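Local coordinates for protein aminofutalosine deaminase (Helicobacter pylori, PDB 7LKK) that deaminates aminofutalosine in the menaquinone pathway, a hydrolytic step at a metal-dependent active site, here occupied by iron and the inhibitor methylthio-coformycin, at residues 274-279 with 294-299; 282-287 with 314-319. All blocks are in the same frame, centred on the assembly; numbering follows the deposited sequence.

Interaction 1 (274-279 with 294-299); sequences VHNQFA and AFLITC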
loop_
_atom_site.group_PDB
_atom_site.type_symbol
_atom_site.label_atom_id
_atom_site.label_comp_id
_atom_site.label_asym_id
_atom_site.label_seq_id
_atom_site.Cartn_x
_atom_site.Cartn_y
_atom_site.Cartn_z
ATOM N N VAL A 274 -10.689 18.463 -4.618
ATOM C CA VAL A 274 -10.317 17.074 -4.375
ATOM C C VAL A 274 -9.836 16.435 -5.672
ATOM O O VAL A 274 -10.394 16.694 -6.748
ATOM C CB VAL A 274 -11.500 16.288 -3.776
ATOM C CG1 VAL A 274 -11.077 14.876 -3.400
ATOM C CG2 VAL A 274 -12.062 17.021 -2.566
ATOM N N HIS A 275 -8.791 15.603 -5.558
ATOM C CA HIS A 275 -8.208 14.783 -6.624
ATOM C C HIS A 275 -7.244 15.591 -7.492
ATOM O O HIS A 275 -6.044 15.631 -7.201
ATOM C CB HIS A 275 -9.306 14.121 -7.463
ATOM C CG HIS A 275 -10.239 13.269 -6.657
ATOM N ND1 HIS A 275 -9.797 12.237 -5.858
ATOM C CD2 HIS A 275 -11.584 13.311 -6.510
ATOM C CE1 HIS A 275 -10.832 11.671 -5.262
ATOM N NE2 HIS A 275 -11.927 12.303 -5.640
ATOM N N ASN A 276 -7.739 16.214 -8.563
ATOM C CA ASN A 276 -7.012 17.194 -9.374
ATOM C C ASN A 276 -5.876 16.617 -10.216
ATOM O O ASN A 276 -5.071 17.395 -10.745
ATOM C CB ASN A 276 -6.423 18.331 -8.524
ATOM C CG ASN A 276 -7.379 18.834 -7.462
ATOM O OD1 ASN A 276 -8.309 19.586 -7.753
ATOM N ND2 ASN A 276 -7.139 18.439 -6.214
ATOM N N GLN A 277 -5.775 15.292 -10.374
ATOM C CA GLN A 277 -4.598 14.737 -11.046
ATOM C C GLN A 277 -4.504 15.147 -12.509
ATOM O O GLN A 277 -3.405 15.124 -13.075
ATOM C CB GLN A 277 -4.578 13.209 -10.970
ATOM C CG GLN A 277 -4.971 12.625 -9.638
ATOM C CD GLN A 277 -6.434 12.277 -9.596
ATOM O OE1 GLN A 277 -7.280 13.142 -9.380
ATOM N NE2 GLN A 277 -6.748 11.009 -9.830
ATOM N N PHE A 278 -5.621 15.508 -13.139
ATOM C CA PHE A 278 -5.624 15.914 -14.536
ATOM C C PHE A 278 -5.732 17.424 -14.704
ATOM O O PHE A 278 -6.016 17.899 -15.809
ATOM C CB PHE A 278 -6.747 15.199 -15.288
ATOM C CG PHE A 278 -6.517 13.723 -15.432
ATOM C CD1 PHE A 278 -5.909 13.209 -16.566
ATOM C CD2 PHE A 278 -6.877 12.851 -14.419
ATOM C CE1 PHE A 278 -5.681 11.851 -16.693
ATOM C CE2 PHE A 278 -6.651 11.494 -14.539
ATOM C CZ PHE A 278 -6.057 10.992 -15.681
ATOM N N ALA A 279 -5.515 18.183 -13.636
ATOM C CA ALA A 279 -5.413 19.629 -13.736
ATOM C C ALA A 279 -4.011 20.007 -14.196
ATOM O O ALA A 279 -3.017 19.586 -13.596
ATOM C CB ALA A 279 -5.726 20.288 -12.393
ATOM N N ALA A 294 -7.792 28.199 -1.536
ATOM C CA ALA A 294 -8.026 26.848 -2.020
ATOM C C ALA A 294 -7.203 25.833 -1.235
ATOM O O ALA A 294 -6.125 26.141 -0.719
ATOM C CB ALA A 294 -7.691 26.747 -3.507
ATOM N N PHE A 295 -7.718 24.608 -1.164
ATOM C CA PHE A 295 -7.064 23.521 -0.437
ATOM C C PHE A 295 -7.155 22.251 -1.273
ATOM O O PHE A 295 -8.241 21.684 -1.429
ATOM C CB PHE A 295 -7.703 23.316 0.936
ATOM C CG PHE A 295 -7.479 24.460 1.883
ATOM C CD1 PHE A 295 -6.347 24.505 2.679
ATOM C CD2 PHE A 295 -8.396 25.496 1.970
ATOM C CE1 PHE A 295 -6.136 25.559 3.551
ATOM C CE2 PHE A 295 -8.189 26.554 2.835
ATOM C CZ PHE A 295 -7.059 26.584 3.629
ATOM N N LEU A 296 -6.020 21.799 -1.799
ATOM C CA LEU A 296 -5.985 20.574 -2.586
ATOM C C LEU A 296 -6.044 19.358 -1.669
ATOM O O LEU A 296 -5.275 19.254 -0.710
ATOM C CB LEU A 296 -4.724 20.523 -3.444
ATOM C CG LEU A 296 -4.565 21.618 -4.501
ATOM C CD1 LEU A 296 -3.432 21.269 -5.450
ATOM C CD2 LEU A 296 -5.863 21.827 -5.266
ATOM N N ILE A 297 -6.961 18.441 -1.968
ATOM C CA ILE A 297 -7.106 17.188 -1.237
ATOM C C ILE A 297 -6.744 16.051 -2.181
ATOM O O ILE A 297 -7.231 16.003 -3.317
ATOM C CB ILE A 297 -8.532 17.012 -0.686
ATOM C CG1 ILE A 297 -9.037 18.314 -0.052
ATOM C CG2 ILE A 297 -8.577 15.860 0.310
ATOM C CD1 ILE A 297 -8.287 18.734 1.191
ATOM N N THR A 298 -5.890 15.145 -1.720
ATOM C CA THR A 298 -5.440 14.027 -2.536
ATOM C C THR A 298 -5.847 12.707 -1.893
ATOM O O THR A 298 -5.760 12.541 -0.672
ATOM C CB THR A 298 -3.920 14.084 -2.763
ATOM O OG1 THR A 298 -3.537 13.080 -3.710
ATOM C CG2 THR A 298 -3.149 13.893 -1.458
ATOM N N CYS A 299 -6.317 11.776 -2.722
ATOM C CA CYS A 299 -6.782 10.464 -2.273
ATOM C C CYS A 299 -6.042 9.407 -3.076
ATOM O O CYS A 299 -6.513 8.976 -4.140
ATOM C CB CYS A 299 -8.296 10.334 -2.429
ATOM S SG CYS A 299 -9.254 11.675 -1.665
HETATM O O HOH W 1 -5.396 13.387 -5.731
#
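His275 N donates to Ile297 O at 2.8 Å, the backbone bond that follows the Val274-Ile297 bridge. The same oxygen receives a CA-H...O contact from Val274 CA at 3.4 Å. Val274 and Ile297 pair in parallel, and their side chains share a face of the sheet, where Val274 CG2 meets Ile297 CB at 4.0 Å. Val274 CG1, anti to its own backbone N (chi1 -175°), lies over the centre of the His275 ring, 3.4 Å above its plane. Cys299 SG approaches that ring obliquely, 3.9 Å from His275 CE1. A water donates to His275 O and also bonds Thr298 OG1, joining the diverging strand ends. Asn276 lays its amide against Leu296, with Asn276 ND2 3.7 Å from Leu296 CD2, while ND2 is hydrogen-bonded to Phe273 O. Beyond this shell, His275 NE2 bonds the inhibitor's O8 and ND1 makes a weak bond to Asn303 OD1, two contacts that would fix the ring's rotation. Both strands belong to the amidohydrolase TIM barrel: 269-275 also pairs with 218-222, 294-298 with 323-325, and helix 281-291 connects the two.

Interaction 2 (282-287 with 314-319); sequences EALKRI and ERVREA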
loop_
_atom_site.group_PDB
_atom_site.type_symbol
_atom_site.label_atom_id
_atom_site.label_comp_id
_atom_site.label_asym_id
_atom_site.label_seq_id
_atom_site.Cartn_x
_atom_site.Cartn_y
_atom_site.Cartn_z
ATOM N N GLU A 282 -1.373 25.372 -15.388
ATOM C CA GLU A 282 -2.155 26.598 -15.505
ATOM C C GLU A 282 -3.442 26.509 -14.693
ATOM O O GLU A 282 -3.835 27.477 -14.029
ATOM C CB GLU A 282 -2.468 26.892 -16.971
ATOM C CG GLU A 282 -3.243 28.188 -17.179
ATOM C CD GLU A 282 -3.946 28.248 -18.521
ATOM O OE1 GLU A 282 -3.439 27.645 -19.490
ATOM O OE2 GLU A 282 -5.010 28.899 -18.605
ATOM N N ALA A 283 -4.104 25.350 -14.722
ATOM C CA ALA A 283 -5.341 25.188 -13.965
ATOM C C ALA A 283 -5.088 25.277 -12.465
ATOM O O ALA A 283 -5.848 25.926 -11.737
ATOM C CB ALA A 283 -6.001 23.856 -14.320
ATOM N N LEU A 284 -4.022 24.634 -11.982
ATOM C CA LEU A 284 -3.690 24.722 -10.563
ATOM C C LEU A 284 -3.329 26.150 -10.172
ATOM O O LEU A 284 -3.705 26.623 -9.093
ATOM C CB LEU A 284 -2.546 23.765 -10.231
ATOM C CG LEU A 284 -2.863 22.269 -10.254
ATOM C CD1 LEU A 284 -1.651 21.464 -9.800
ATOM C CD2 LEU A 284 -4.070 21.959 -9.384
ATOM N N LYS A 285 -2.593 26.851 -11.038
ATOM C CA LYS A 285 -2.275 28.249 -10.769
ATOM C C LYS A 285 -3.529 29.113 -10.798
ATOM O O LYS A 285 -3.659 30.057 -10.010
ATOM C CB LYS A 285 -1.248 28.755 -11.781
ATOM C CG LYS A 285 0.159 28.228 -11.551
ATOM C CD LYS A 285 1.134 28.835 -12.545
ATOM C CE LYS A 285 1.846 30.036 -11.945
ATOM N NZ LYS A 285 2.116 29.839 -10.493
ATOM N N ARG A 286 -4.462 28.801 -11.701
ATOM C CA ARG A 286 -5.735 29.515 -11.736
ATOM C C ARG A 286 -6.517 29.293 -10.450
ATOM O O ARG A 286 -7.119 30.228 -9.911
ATOM C CB ARG A 286 -6.553 29.063 -12.945
ATOM C CG ARG A 286 -7.826 29.865 -13.171
ATOM C CD ARG A 286 -7.540 31.145 -13.937
ATOM N NE ARG A 286 -8.757 31.759 -14.459
ATOM C CZ ARG A 286 -8.773 32.700 -15.396
ATOM N NH1 ARG A 286 -7.634 33.136 -15.918
ATOM N NH2 ARG A 286 -9.924 33.210 -15.814
ATOM N N ILE A 287 -6.527 28.055 -9.950
ATOM C CA ILE A 287 -7.187 27.760 -8.682
ATOM C C ILE A 287 -6.583 28.605 -7.568
ATOM O O ILE A 287 -7.301 29.226 -6.773
ATOM C CB ILE A 287 -7.081 26.258 -8.362
ATOM C CG1 ILE A 287 -7.980 25.433 -9.284
ATOM C CG2 ILE A 287 -7.437 25.990 -6.917
ATOM C CD1 ILE A 287 -7.754 23.940 -9.171
ATOM N N GLU A 314 5.032 17.285 -7.740
ATOM C CA GLU A 314 5.904 18.339 -8.247
ATOM C C GLU A 314 5.090 19.448 -8.897
ATOM O O GLU A 314 5.357 20.635 -8.681
ATOM C CB GLU A 314 6.911 17.760 -9.241
ATOM C CG GLU A 314 8.036 16.957 -8.603
ATOM C CD GLU A 314 7.593 15.578 -8.151
ATOM O OE1 GLU A 314 6.668 15.014 -8.772
ATOM O OE2 GLU A 314 8.178 15.055 -7.177
ATOM N N ARG A 315 4.085 19.077 -9.694
ATOM C CA ARG A 315 3.200 20.073 -10.289
ATOM C C ARG A 315 2.481 20.882 -9.220
ATOM O O ARG A 315 2.334 22.103 -9.347
ATOM C CB ARG A 315 2.194 19.385 -11.210
ATOM C CG ARG A 315 1.441 20.325 -12.128
ATOM C CD ARG A 315 0.377 19.565 -12.889
ATOM N NE ARG A 315 0.890 19.029 -14.144
ATOM C CZ ARG A 315 0.220 18.185 -14.920
ATOM N NH1 ARG A 315 -0.989 17.773 -14.564
ATOM N NH2 ARG A 315 0.762 17.747 -16.048
ATOM N N VAL A 316 2.013 20.214 -8.163
ATOM C CA VAL A 316 1.344 20.915 -7.071
ATOM C C VAL A 316 2.291 21.926 -6.436
ATOM O O VAL A 316 1.903 23.060 -6.127
ATOM C CB VAL A 316 0.815 19.904 -6.036
ATOM C CG1 VAL A 316 0.391 20.614 -4.760
ATOM C CG2 VAL A 316 -0.344 19.101 -6.623
ATOM N N ARG A 317 3.548 21.530 -6.238
ATOM C CA ARG A 317 4.542 22.443 -5.685
ATOM C C ARG A 317 4.821 23.598 -6.637
ATOM O O ARG A 317 4.935 24.751 -6.207
ATOM C CB ARG A 317 5.824 21.670 -5.374
ATOM C CG ARG A 317 6.905 22.473 -4.677
ATOM C CD ARG A 317 7.972 21.546 -4.108
ATOM N NE ARG A 317 8.677 20.810 -5.154
ATOM C CZ ARG A 317 9.361 19.688 -4.948
ATOM N NH1 ARG A 317 9.428 19.160 -3.733
ATOM N NH2 ARG A 317 9.975 19.089 -5.960
ATOM N N GLU A 318 4.926 23.308 -7.938
ATOM C CA GLU A 318 5.179 24.358 -8.922
ATOM C C GLU A 318 4.060 25.392 -8.952
ATOM O O GLU A 318 4.311 26.569 -9.237
ATOM C CB GLU A 318 5.376 23.735 -10.304
ATOM C CG GLU A 318 6.638 22.890 -10.412
ATOM C CD GLU A 318 6.578 21.879 -11.539
ATOM O OE1 GLU A 318 5.633 21.946 -12.354
ATOM O OE2 GLU A 318 7.481 21.015 -11.611
ATOM N N ALA A 319 2.825 24.979 -8.667
ATOM C CA ALA A 319 1.701 25.905 -8.615
ATOM C C ALA A 319 1.639 26.697 -7.317
ATOM O O ALA A 319 0.779 27.579 -7.187
ATOM C CB ALA A 319 0.387 25.149 -8.812
#
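Leu284 of helix 282-287 meets Ala319 at the C-terminal end of segment 314-319, and its side chain also extends to Arg315 and Val316. At the root, Leu284 CB lies 3.5 Å from Ala319 CB, a close methylene-to-methyl approach with both CB atoms directed into the interface. The chain then turns at chi1 -71°, which places CG beside the backbone N and anti to the carbonyl carbon, and runs on extended through chi2 (-176°) to CD1. Leu284 CD1 crosses the aliphatic part of Arg315 at about a right angle, 4.0 Å from Arg315 CG. Leu284 CD1 also lies 4.2 Å from Val316 CG2. The other branch, CD2, faces Ala279 in the loop that precedes its helix.

The two helical segments run in broadly the same direction: their axes approach to 9.5 Å and cross at -45°. That is the layout of neighbouring outer helices in a TIM barrel, the fold of the amidohydrolase family, and the inner side of this pair rests on strand 294-298, where Leu284 and Val316 both touch Leu296.

Toward solvent, Lys285 borders the contact with its methylene chain: Lys285 CG sits 4.0 Å from Ala319 CA and slightly farther from its CB. Bends at chi3 and chi4 bring Lys285 NZ to 4.1 Å from Glu318 O, too long to count as a bond, so the lysine contributes chiefly aliphatic packing here. No hydrogen bond passes between the two segments; the side-chain contacts found are apolar. Arg315 has a different polar outlet: its NH1 makes a weak hydrogen bond of 2.9 Å to Ala279 O. On the far side of helix 282-287, Arg286 forms a salt bridge with Asp264 of helix 259-264.

In the fold
The contacts form successive layers of one barrel sector, with centres about 10 Å apart and segments that alternate along the chain. The centre of interaction 1 lies about 11 Å, and that of interaction 2 about 20 Å, from the centre of the chain, on the same side. They touch directly: Arg315 bridges from interaction 2 to the 274-279 segment, and Ala294 CB is 3.5 Å from Ile287 CG2. Only interaction 1 enters the active site, where the His275 side chain comes within about 3 Å of the His221 and Asp328 side chains and the bound inhibitor, and about 4 Å of the iron (nearest atoms). Interaction 2 lies away from the metal and inhibitor sites.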